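Local coordinates for beta-2-microglobulin (PDB 5H5Z), which serves as the immunoglobulin-domain light chain of a bony-fish MHC class I complex and probably helps shape how its heavy chain presents peptides, at residues D77-C81 against T91-E95; Y18-L24 against V69-K75; I25-F31 against Q62-S68. The protein carries 1 engineered substitution. One frame throughout, in Å; residues are numbered along the deposited sequence.

Interaction 1: residues D77-C81 against T91-E95; sequences DEYSC and TIVWE
Tyr79 and Trp94 bring their rings together obliquely, CD1 of Tyr79 lying 4.4 Å from CE3 of Trp94. Each ring also makes an edge-to-face contact with Phe71. Trp94 owes its position to an indole that starts anti to its own backbone N (chi1 174°). Between the roots of the two side chains, Tyr79 CB and Trp94 CB are 4.2 Å apart. The Tyr79 carbonyl accepts Trp94 N at 2.8 Å from its O atom, with the donor tilted 32° from the carbonyl plane, and Trp94 CB rests against the same oxygen at 3.5 Å. Water 1 closes a second link, taking a bond from Tyr79 N and donating to Trp94 O. Further along, Cys81 and Ile92 form a hydrogen-bonded antiparallel pair, the N of each 2.9 Å from the O of the other. On the neighbouring non-hydrogen-bonded pair, Ser80 and Val93 face the same side of the sheet. There the Ser80 CB and OG meet Thr91 CG2, each at 3.7 Å, and Val93 CG1 lies against Tyr79 O. Cys81 turns to the other side, where its SG is disulfide-bonded to Cys26. The contact belongs to the hairpin of strands 79-85 and 88-93. Strand 36-42 lies on the other flank of 79-85, with Ser80 bonded through its backbone to Leu41, while the strand 7-12 residues Ile8, Val10 and Ser12 pack under Ile92 and Trp94.

Interaction 2: residues Y18-L24 against V69-K75; sequences YGKENTL and VSFKPEK
Tyr18 lays one face of its ring on the backbone of Lys75: Lys75 N stands over the ring centre and Lys75 CA makes a CH-pi contact 4.0 Å from the centroid. The ring gets there with CG anti to the carbonyl carbon (chi1 -66°), while Lys75, bent at chi2 and chi3, carries CE along to 3.4 Å from the Tyr18 OH. A glycine in place of Tyr18 would probably strip Lys75 CA, CG and CE of the ring they pack on, opening a gap there. Tyr18 N bonds to Asn273 OD1 of the MHC class I chain, and Lys75 makes a cation-pi contact with Phe274 of that chain. Gly19 N bonds to Pro73 O at 2.9 Å, and the Glu74 chain, bent at chi2, brings OE2 against Gly19 CA. Phe71 adopts the crowded position, CG between its backbone N and carbonyl carbon (chi1 85°). Leu24 CB covers one face of the Phe71 ring, 3.7 Å from its centroid, and Pro73 CD the opposite one; Thr23 N sits at the edge, in plane. Asn22 runs alongside, its CB 3.5 Å from Phe71 CE1, and turns OD1 back to accept Thr23 N at 2.8 Å. Four backbone bonds join strands 22-24 and 69-71. Glu21 OE1 bonds to water 2, which also donates to Asn22 O, while Glu21 OE2 stays 4.6 Å from Lys72 NZ, beyond a salt bridge. Leu24 and Pro73 thus sandwich Phe71, and the buried Asn22 OD1 beside it is satisfied by Thr23 N and Tyr14 N, so a polar group sits against the aromatic ring without an unpaired acceptor.

Interaction 3: residues I25-F31 against Q62-S68; sequences ICYVSNF and QFHLTKS
Cys26 and Lys67 open a run of antiparallel backbone bonds between strands 22-31 and 63-71, Cys26 N reaching Lys67 O at 2.8 Å almost straight (175° at the hydrogen). Val28 and Leu65 form the next hydrogen-bonded pair in both directions, Leu65 N lying 2.7 Å from Val28 O. Beyond them the register slips by one residue: Asn30, with a positive phi, and Phe31 both face Phe63 in a G1 beta bulge. Here Phe63 N bonds to Phe31 O at 2.9 Å, whereas the return bond from Phe31 N to Phe63 O is weak. Among the side chains, Lys67 NZ hydrogen-bonds to Ile38 O on strand 36-42.

Apolar packing gathers on the side that carries Val28 and Leu65. The Phe31 ring, swung between its backbone N and carbonyl carbon (chi1 70°), takes Phe63 CB over one face, 3.8 Å from the centroid, and touches Leu65 CD1 at its rim. On the other side of the sheet, Ile25 CG2 meets Thr66 CG2 at 3.7 Å. Thr66 OG1, 3.4 Å from Tyr27 CD1, and His64 ND1 lie at the edge of the Tyr27 ring, by its CH groups.

The side with Phe31, Leu65 and the disulfide-bonded Cys26 is thus mostly hydrophobic interior, though Phe63 also reaches Gln93 of the MHC class I chain, while Ile25 and Tyr27 on the other side pack against Asn229 and Pro228 of that chain.

Interactions 2 and 3 are two ends of one strand pairing, 22-31 with 63-71, their centres about 20 Å apart on opposite sides of the chain's centre; interaction 3 is nested inside the loop that interaction 2 closes. Interaction 1 follows both in sequence and lies in the other sheet, in the hairpin 79-85 and 88-93, its centre about 12 Å from that of interaction 2 and 16 Å from that of interaction 3. Tyr79 and Trp94 pack on Phe71, and Trp94 also on Pro73. The contacts hold strands together within each sheet; the disulfide Cys26-Cys81, tying interactions 1 and 3, and the packing on Phe71 join the two sheets of the immunoglobulin C1-set fold.

Interaction 1: residues D77-C81 against T91-E95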
loop_
_atom_site.group_PDB
_atom_site.type_symbol
_atom_site.label_atom_id
_atom_site.label_comp_id
_atom_site.label_asym_id
_atom_site.label_seq_id
_atom_site.Cartn_x
_atom_site.Cartn_y
_atom_site.Cartn_z
ATOM N N ASP B 77 -9.604 -22.654 17.496
ATOM C CA ASP B 77 -8.524 -22.399 16.534
ATOM C C ASP B 77 -7.833 -21.052 16.735
ATOM O O ASP B 77 -8.490 -20.031 16.946
ATOM C CB ASP B 77 -9.049 -22.508 15.099
ATOM C CG ASP B 77 -9.530 -23.905 14.757
ATOM O OD1 ASP B 77 -8.830 -24.881 15.108
ATOM O OD2 ASP B 77 -10.610 -24.026 14.134
ATOM N N GLU B 78 -6.504 -21.070 16.660
ATOM C CA GLU B 78 -5.684 -19.864 16.754
ATOM C C GLU B 78 -5.073 -19.512 15.401
ATOM O O GLU B 78 -4.499 -20.373 14.730
ATOM C CB GLU B 78 -4.566 -20.051 17.787
ATOM C CG GLU B 78 -3.432 -19.040 17.656
ATOM C CD GLU B 78 -2.149 -19.497 18.322
ATOM O OE1 GLU B 78 -2.074 -19.437 19.562
ATOM O OE2 GLU B 78 -1.212 -19.903 17.606
ATOM N N TYR B 79 -5.190 -18.242 15.021
ATOM C CA TYR B 79 -4.578 -17.732 13.795
ATOM C C TYR B 79 -3.514 -16.695 14.109
ATOM O O TYR B 79 -3.634 -15.939 15.078
ATOM C CB TYR B 79 -5.641 -17.175 12.847
ATOM C CG TYR B 79 -6.590 -18.250 12.374
ATOM C CD1 TYR B 79 -7.751 -18.546 13.091
ATOM C CD2 TYR B 79 -6.314 -18.998 11.228
ATOM C CE1 TYR B 79 -8.611 -19.546 12.674
ATOM C CE2 TYR B 79 -7.171 -19.999 10.803
ATOM C CZ TYR B 79 -8.317 -20.268 11.532
ATOM O OH TYR B 79 -9.168 -21.261 11.121
ATOM N N SER B 80 -2.465 -16.677 13.290
ATOM C CA SER B 80 -1.346 -15.768 13.498
ATOM C C SER B 80 -0.606 -15.475 12.199
ATOM O O SER B 80 -0.803 -16.153 11.180
ATOM C CB SER B 80 -0.384 -16.311 14.572
ATOM O OG SER B 80 0.173 -17.558 14.196
ATOM N N CYS B 81 0.223 -14.439 12.236
ATOM C CA CYS B 81 1.055 -14.076 11.103
ATOM C C CYS B 81 2.497 -14.055 11.584
ATOM O O CYS B 81 2.825 -13.358 12.554
ATOM C CB CYS B 81 0.635 -12.710 10.551
ATOM S SG CYS B 81 1.631 -12.088 9.178
ATOM N N THR B 91 5.890 -13.257 15.550
ATOM C CA THR B 91 4.585 -13.877 15.333
ATOM C C THR B 91 3.525 -13.056 16.050
ATOM O O THR B 91 3.615 -12.839 17.255
ATOM C CB THR B 91 4.563 -15.339 15.828
ATOM O OG1 THR B 91 5.514 -16.102 15.082
ATOM C CG2 THR B 91 3.176 -15.965 15.652
ATOM N N ILE B 92 2.531 -12.596 15.297
ATOM C CA ILE B 92 1.434 -11.809 15.859
ATOM C C ILE B 92 0.139 -12.612 15.755
ATOM O O ILE B 92 -0.270 -12.997 14.660
ATOM C CB ILE B 92 1.303 -10.438 15.147
ATOM C CG1 ILE B 92 2.650 -9.698 15.114
ATOM C CG2 ILE B 92 0.216 -9.576 15.782
ATOM C CD1 ILE B 92 3.190 -9.275 16.467
ATOM N N VAL B 93 -0.484 -12.873 16.902
ATOM C CA VAL B 93 -1.741 -13.618 16.971
ATOM C C VAL B 93 -2.912 -12.708 16.598
ATOM O O VAL B 93 -2.991 -11.563 17.048
ATOM C CB VAL B 93 -1.955 -14.224 18.381
ATOM C CG1 VAL B 93 -3.339 -14.855 18.519
ATOM C CG2 VAL B 93 -0.873 -15.250 18.691
ATOM N N TRP B 94 -3.815 -13.226 15.771
ATOM C CA TRP B 94 -5.031 -12.511 15.390
ATOM C C TRP B 94 -5.991 -12.333 16.567
ATOM O O TRP B 94 -6.358 -13.300 17.226
ATOM C CB TRP B 94 -5.737 -13.245 14.257
ATOM C CG TRP B 94 -7.062 -12.663 13.911
ATOM C CD1 TRP B 94 -7.304 -11.425 13.390
ATOM C CD2 TRP B 94 -8.335 -13.297 14.054
ATOM N NE1 TRP B 94 -8.653 -11.245 13.204
ATOM C CE2 TRP B 94 -9.311 -12.380 13.600
ATOM C CE3 TRP B 94 -8.749 -14.551 14.524
ATOM C CZ2 TRP B 94 -10.678 -12.676 13.600
ATOM C CZ3 TRP B 94 -10.108 -14.846 14.526
ATOM C CH2 TRP B 94 -11.056 -13.912 14.062
ATOM N N GLU B 95 -6.372 -11.082 16.812
ATOM C CA GLU B 95 -7.340 -10.705 17.842
ATOM C C GLU B 95 -8.668 -10.402 17.155
ATOM O O GLU B 95 -8.728 -9.510 16.306
ATOM C CB GLU B 95 -6.829 -9.464 18.582
ATOM C CG GLU B 95 -7.875 -8.711 19.390
ATOM C CD GLU B 95 -8.384 -9.513 20.569
ATOM O OE1 GLU B 95 -7.645 -9.633 21.572
ATOM O OE2 GLU B 95 -9.519 -10.025 20.485
HETATM O O HOH W 1 -6.566 -16.252 16.773
#

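Interaction 2: residues Y18-L24 against V69-K75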
loop_
_atom_site.group_PDB
_atom_site.type_symbol
_atom_site.label_atom_id
_atom_site.label_comp_id
_atom_site.label_asym_id
_atom_site.label_seq_id
_atom_site.Cartn_x
_atom_site.Cartn_y
_atom_site.Cartn_z
ATOM N N TYR B 18 -17.441 -16.287 14.793
ATOM C CA TYR B 18 -17.201 -17.724 14.639
ATOM C C TYR B 18 -18.179 -18.392 13.687
ATOM O O TYR B 18 -19.384 -18.115 13.719
ATOM C CB TYR B 18 -17.265 -18.447 15.989
ATOM C CG TYR B 18 -16.167 -18.088 16.963
ATOM C CD1 TYR B 18 -14.851 -17.895 16.534
ATOM C CD2 TYR B 18 -16.441 -17.975 18.322
ATOM C CE1 TYR B 18 -13.847 -17.574 17.431
ATOM C CE2 TYR B 18 -15.443 -17.654 19.225
ATOM C CZ TYR B 18 -14.151 -17.458 18.776
ATOM O OH TYR B 18 -13.164 -17.144 19.681
ATOM N N GLY B 19 -17.650 -19.285 12.854
ATOM C CA GLY B 19 -18.462 -20.058 11.916
ATOM C C GLY B 19 -18.841 -19.326 10.640
ATOM O O GLY B 19 -19.639 -19.831 9.854
ATOM N N LYS B 20 -18.264 -18.145 10.434
ATOM C CA LYS B 20 -18.557 -17.326 9.264
ATOM C C LYS B 20 -17.345 -17.232 8.345
ATOM O O LYS B 20 -16.234 -16.954 8.802
ATOM C CB LYS B 20 -19.000 -15.927 9.698
ATOM C CG LYS B 20 -19.541 -15.055 8.576
ATOM C CD LYS B 20 -20.039 -13.719 9.105
ATOM C CE LYS B 20 -20.643 -12.882 7.988
ATOM N NZ LYS B 20 -21.427 -11.730 8.517
ATOM N N GLU B 21 -17.565 -17.466 7.050
ATOM C CA GLU B 21 -16.508 -17.308 6.050
ATOM C C GLU B 21 -15.994 -15.876 6.069
ATOM O O GLU B 21 -16.774 -14.922 6.101
ATOM C CB GLU B 21 -16.995 -17.682 4.642
ATOM C CG GLU B 21 -17.288 -19.162 4.432
ATOM C CD GLU B 21 -16.050 -20.049 4.392
ATOM O OE1 GLU B 21 -14.909 -19.531 4.378
ATOM O OE2 GLU B 21 -16.228 -21.286 4.372
ATOM N N ASN B 22 -14.674 -15.740 6.059
ATOM C CA ASN B 22 -14.015 -14.460 6.265
ATOM C C ASN B 22 -12.669 -14.478 5.547
ATOM O O ASN B 22 -12.328 -15.462 4.880
ATOM C CB ASN B 22 -13.815 -14.238 7.773
ATOM C CG ASN B 22 -13.852 -12.771 8.177
ATOM O OD1 ASN B 22 -13.441 -11.885 7.425
ATOM N ND2 ASN B 22 -14.329 -12.512 9.393
ATOM N N THR B 23 -11.916 -13.390 5.671
ATOM C CA THR B 23 -10.572 -13.316 5.116
ATOM C C THR B 23 -9.611 -12.846 6.203
ATOM O O THR B 23 -9.820 -11.810 6.826
ATOM C CB THR B 23 -10.507 -12.389 3.882
ATOM O OG1 THR B 23 -11.436 -12.851 2.893
ATOM C CG2 THR B 23 -9.109 -12.387 3.272
ATOM N N LEU B 24 -8.571 -13.641 6.432
ATOM C CA LEU B 24 -7.523 -13.296 7.368
ATOM C C LEU B 24 -6.464 -12.482 6.641
ATOM O O LEU B 24 -5.952 -12.906 5.606
ATOM C CB LEU B 24 -6.917 -14.567 7.952
ATOM C CG LEU B 24 -5.767 -14.421 8.950
ATOM C CD1 LEU B 24 -6.203 -13.752 10.251
ATOM C CD2 LEU B 24 -5.161 -15.794 9.207
ATOM N N VAL B 69 -5.704 -14.860 3.224
ATOM C CA VAL B 69 -6.259 -16.157 2.854
ATOM C C VAL B 69 -7.673 -16.273 3.418
ATOM O O VAL B 69 -7.999 -15.634 4.426
ATOM C CB VAL B 69 -5.373 -17.337 3.339
ATOM C CG1 VAL B 69 -5.425 -17.495 4.856
ATOM C CG2 VAL B 69 -5.765 -18.636 2.646
ATOM N N SER B 70 -8.511 -17.062 2.748
ATOM C CA SER B 70 -9.853 -17.364 3.261
ATOM C C SER B 70 -9.738 -18.146 4.564
ATOM O O SER B 70 -8.878 -19.017 4.691
ATOM C CB SER B 70 -10.647 -18.174 2.232
ATOM O OG SER B 70 -11.842 -18.685 2.799
ATOM N N PHE B 71 -10.595 -17.826 5.531
ATOM C CA PHE B 71 -10.655 -18.587 6.779
ATOM C C PHE B 71 -12.036 -18.507 7.414
ATOM O O PHE B 71 -12.814 -17.592 7.126
ATOM C CB PHE B 71 -9.515 -18.210 7.760
ATOM C CG PHE B 71 -9.791 -17.010 8.641
ATOM C CD1 PHE B 71 -10.346 -15.836 8.131
ATOM C CD2 PHE B 71 -9.460 -17.053 9.995
ATOM C CE1 PHE B 71 -10.577 -14.742 8.958
ATOM C CE2 PHE B 71 -9.682 -15.959 10.826
ATOM C CZ PHE B 71 -10.245 -14.804 10.307
ATOM N N LYS B 72 -12.339 -19.497 8.242
ATOM C CA LYS B 72 -13.583 -19.541 8.981
ATOM C C LYS B 72 -13.220 -19.764 10.450
ATOM O O LYS B 72 -13.054 -20.905 10.881
ATOM C CB LYS B 72 -14.479 -20.659 8.440
ATOM C CG LYS B 72 -15.920 -20.604 8.933
ATOM C CD LYS B 72 -16.853 -21.446 8.075
ATOM C CE LYS B 72 -16.831 -22.909 8.484
ATOM N NZ LYS B 72 -17.974 -23.665 7.894
ATOM N N PRO B 73 -13.069 -18.664 11.219
ATOM C CA PRO B 73 -12.615 -18.802 12.608
ATOM C C PRO B 73 -13.609 -19.554 13.495
ATOM O O PRO B 73 -14.817 -19.310 13.432
ATOM C CB PRO B 73 -12.454 -17.352 13.078
ATOM C CG PRO B 73 -13.351 -16.557 12.189
ATOM C CD PRO B 73 -13.308 -17.250 10.858
ATOM N N GLU B 74 -13.089 -20.487 14.285
ATOM C CA GLU B 74 -13.886 -21.233 15.259
ATOM C C GLU B 74 -13.239 -21.097 16.636
ATOM O O GLU B 74 -12.089 -20.668 16.746
ATOM C CB GLU B 74 -14.013 -22.710 14.859
ATOM C CG GLU B 74 -14.595 -22.966 13.467
ATOM C CD GLU B 74 -16.098 -22.728 13.357
ATOM O OE1 GLU B 74 -16.744 -22.372 14.363
ATOM O OE2 GLU B 74 -16.647 -22.900 12.248
ATOM N N LYS B 75 -13.984 -21.461 17.677
ATOM C CA LYS B 75 -13.540 -21.294 19.067
ATOM C C LYS B 75 -12.170 -21.882 19.409
ATOM O O LYS B 75 -11.374 -21.243 20.093
ATOM C CB LYS B 75 -14.593 -21.831 20.046
ATOM C CG LYS B 75 -15.203 -20.757 20.931
ATOM C CD LYS B 75 -14.208 -20.284 21.985
ATOM C CE LYS B 75 -14.405 -18.812 22.314
ATOM N NZ LYS B 75 -13.804 -18.429 23.625
HETATM O O HOH W 2 -13.820 -17.176 3.289
#

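Interaction 3: residues I25-F31 against Q62-S68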
loop_
_atom_site.group_PDB
_atom_site.type_symbol
_atom_site.label_atom_id
_atom_site.label_comp_id
_atom_site.label_asym_id
_atom_site.label_seq_id
_atom_site.Cartn_x
_atom_site.Cartn_y
_atom_site.Cartn_z
ATOM N N ILE B 25 -6.133 -11.320 7.195
ATOM C CA ILE B 25 -5.233 -10.377 6.544
ATOM C C ILE B 25 -4.067 -10.013 7.452
ATOM O O ILE B 25 -4.255 -9.694 8.639
ATOM C CB ILE B 25 -5.980 -9.086 6.124
ATOM C CG1 ILE B 25 -7.157 -9.421 5.191
ATOM C CG2 ILE B 25 -5.016 -8.087 5.493
ATOM C CD1 ILE B 25 -8.161 -8.300 5.016
ATOM N N CYS B 26 -2.860 -10.068 6.892
ATOM C CA CYS B 26 -1.681 -9.584 7.586
ATOM C C CYS B 26 -1.034 -8.484 6.750
ATOM O O CYS B 26 -0.507 -8.746 5.671
ATOM C CB CYS B 26 -0.716 -10.736 7.863
ATOM S SG CYS B 26 0.778 -10.286 8.766
ATOM N N TYR B 27 -1.111 -7.254 7.253
ATOM C CA TYR B 27 -0.533 -6.086 6.596
ATOM C C TYR B 27 0.823 -5.779 7.207
ATOM O O TYR B 27 0.928 -5.463 8.401
ATOM C CB TYR B 27 -1.461 -4.880 6.738
ATOM C CG TYR B 27 -0.998 -3.625 6.023
ATOM C CD1 TYR B 27 -0.620 -3.655 4.674
ATOM C CD2 TYR B 27 -0.980 -2.399 6.680
ATOM C CE1 TYR B 27 -0.210 -2.501 4.023
ATOM C CE2 TYR B 27 -0.582 -1.240 6.038
ATOM C CZ TYR B 27 -0.195 -1.296 4.713
ATOM O OH TYR B 27 0.203 -0.141 4.083
ATOM N N VAL B 28 1.856 -5.886 6.379
ATOM C CA VAL B 28 3.238 -5.715 6.822
ATOM C C VAL B 28 3.798 -4.475 6.130
ATOM O O VAL B 28 3.900 -4.440 4.904
ATOM C CB VAL B 28 4.072 -6.977 6.511
ATOM C CG1 VAL B 28 5.510 -6.816 6.987
ATOM C CG2 VAL B 28 3.435 -8.207 7.150
ATOM N N SER B 29 4.137 -3.451 6.908
ATOM C CA SER B 29 4.450 -2.145 6.331
ATOM C C SER B 29 5.659 -1.490 6.979
ATOM O O SER B 29 6.190 -1.998 7.964
ATOM C CB SER B 29 3.237 -1.221 6.454
ATOM O OG SER B 29 2.929 -0.987 7.823
ATOM N N ASN B 30 6.088 -0.362 6.413
ATOM C CA ASN B 30 7.150 0.462 6.994
ATOM C C ASN B 30 8.498 -0.254 7.127
ATOM O O ASN B 30 9.247 0.002 8.072
ATOM C CB ASN B 30 6.714 1.023 8.363
ATOM C CG ASN B 30 5.530 1.972 8.269
ATOM O OD1 ASN B 30 5.193 2.474 7.193
ATOM N ND2 ASN B 30 4.895 2.230 9.408
ATOM N N PHE B 31 8.816 -1.143 6.187
ATOM C CA PHE B 31 10.039 -1.939 6.316
ATOM C C PHE B 31 11.055 -1.756 5.190
ATOM O O PHE B 31 10.694 -1.483 4.052
ATOM C CB PHE B 31 9.723 -3.427 6.549
ATOM C CG PHE B 31 9.143 -4.136 5.352
ATOM C CD1 PHE B 31 9.973 -4.762 4.424
ATOM C CD2 PHE B 31 7.764 -4.211 5.173
ATOM C CE1 PHE B 31 9.441 -5.428 3.327
ATOM C CE2 PHE B 31 7.226 -4.874 4.081
ATOM C CZ PHE B 31 8.065 -5.481 3.154
ATOM N N GLN B 62 9.622 3.255 2.239
ATOM C CA GLN B 62 9.460 2.011 2.988
ATOM C C GLN B 62 8.443 1.098 2.303
ATOM O O GLN B 62 7.447 1.566 1.740
ATOM C CB GLN B 62 9.068 2.297 4.441
ATOM C CG GLN B 62 10.087 3.159 5.183
ATOM C CD GLN B 62 9.716 3.441 6.630
ATOM O OE1 GLN B 62 10.586 3.714 7.457
ATOM N NE2 GLN B 62 8.427 3.390 6.941
ATOM N N PHE B 63 8.714 -0.203 2.353
ATOM C CA PHE B 63 7.934 -1.206 1.632
ATOM C C PHE B 63 6.704 -1.662 2.416
ATOM O O PHE B 63 6.668 -1.579 3.643
ATOM C CB PHE B 63 8.818 -2.419 1.322
ATOM C CG PHE B 63 9.961 -2.116 0.403
ATOM C CD1 PHE B 63 9.765 -2.092 -0.970
ATOM C CD2 PHE B 63 11.239 -1.859 0.905
ATOM C CE1 PHE B 63 10.819 -1.816 -1.833
ATOM C CE2 PHE B 63 12.296 -1.577 0.048
ATOM C CZ PHE B 63 12.084 -1.557 -1.324
ATOM N N HIS B 64 5.696 -2.146 1.697
ATOM C CA HIS B 64 4.526 -2.745 2.329
ATOM C C HIS B 64 4.054 -3.949 1.526
ATOM O O HIS B 64 4.170 -3.976 0.293
ATOM C CB HIS B 64 3.401 -1.722 2.536
ATOM C CG HIS B 64 2.837 -1.166 1.261
ATOM N ND1 HIS B 64 1.641 -1.593 0.727
ATOM C CD2 HIS B 64 3.306 -0.214 0.421
ATOM C CE1 HIS B 64 1.398 -0.928 -0.389
ATOM N NE2 HIS B 64 2.394 -0.086 -0.597
ATOM N N LEU B 65 3.564 -4.957 2.239
ATOM C CA LEU B 65 2.992 -6.148 1.627
ATOM C C LEU B 65 1.754 -6.575 2.387
ATOM O O LEU B 65 1.643 -6.350 3.592
ATOM C CB LEU B 65 3.993 -7.306 1.639
ATOM C CG LEU B 65 5.244 -7.210 0.769
ATOM C CD1 LEU B 65 6.254 -8.250 1.212
ATOM C CD2 LEU B 65 4.915 -7.378 -0.715
ATOM N N THR B 66 0.825 -7.196 1.675
ATOM C CA THR B 66 -0.355 -7.773 2.298
ATOM C C THR B 66 -0.415 -9.264 1.985
ATOM O O THR B 66 -0.354 -9.665 0.824
ATOM C CB THR B 66 -1.644 -7.066 1.832
ATOM O OG1 THR B 66 -1.542 -5.662 2.099
ATOM C CG2 THR B 66 -2.863 -7.621 2.559
ATOM N N LYS B 67 -0.499 -10.082 3.030
ATOM C CA LYS B 67 -0.783 -11.499 2.862
ATOM C C LYS B 67 -2.182 -11.777 3.378
ATOM O O LYS B 67 -2.571 -11.259 4.421
ATOM C CB LYS B 67 0.234 -12.364 3.594
ATOM C CG LYS B 67 0.202 -13.813 3.146
ATOM C CD LYS B 67 1.614 -14.336 3.008
ATOM C CE LYS B 67 1.690 -15.542 2.099
ATOM N NZ LYS B 67 3.099 -16.011 1.997
ATOM N N SER B 68 -2.938 -12.579 2.633
ATOM C CA SER B 68 -4.318 -12.885 2.999
ATOM C C SER B 68 -4.699 -14.292 2.560
ATOM O O SER B 68 -4.078 -14.858 1.660
ATOM C CB SER B 68 -5.283 -11.855 2.393
ATOM O OG SER B 68 -5.229 -11.854 0.972
#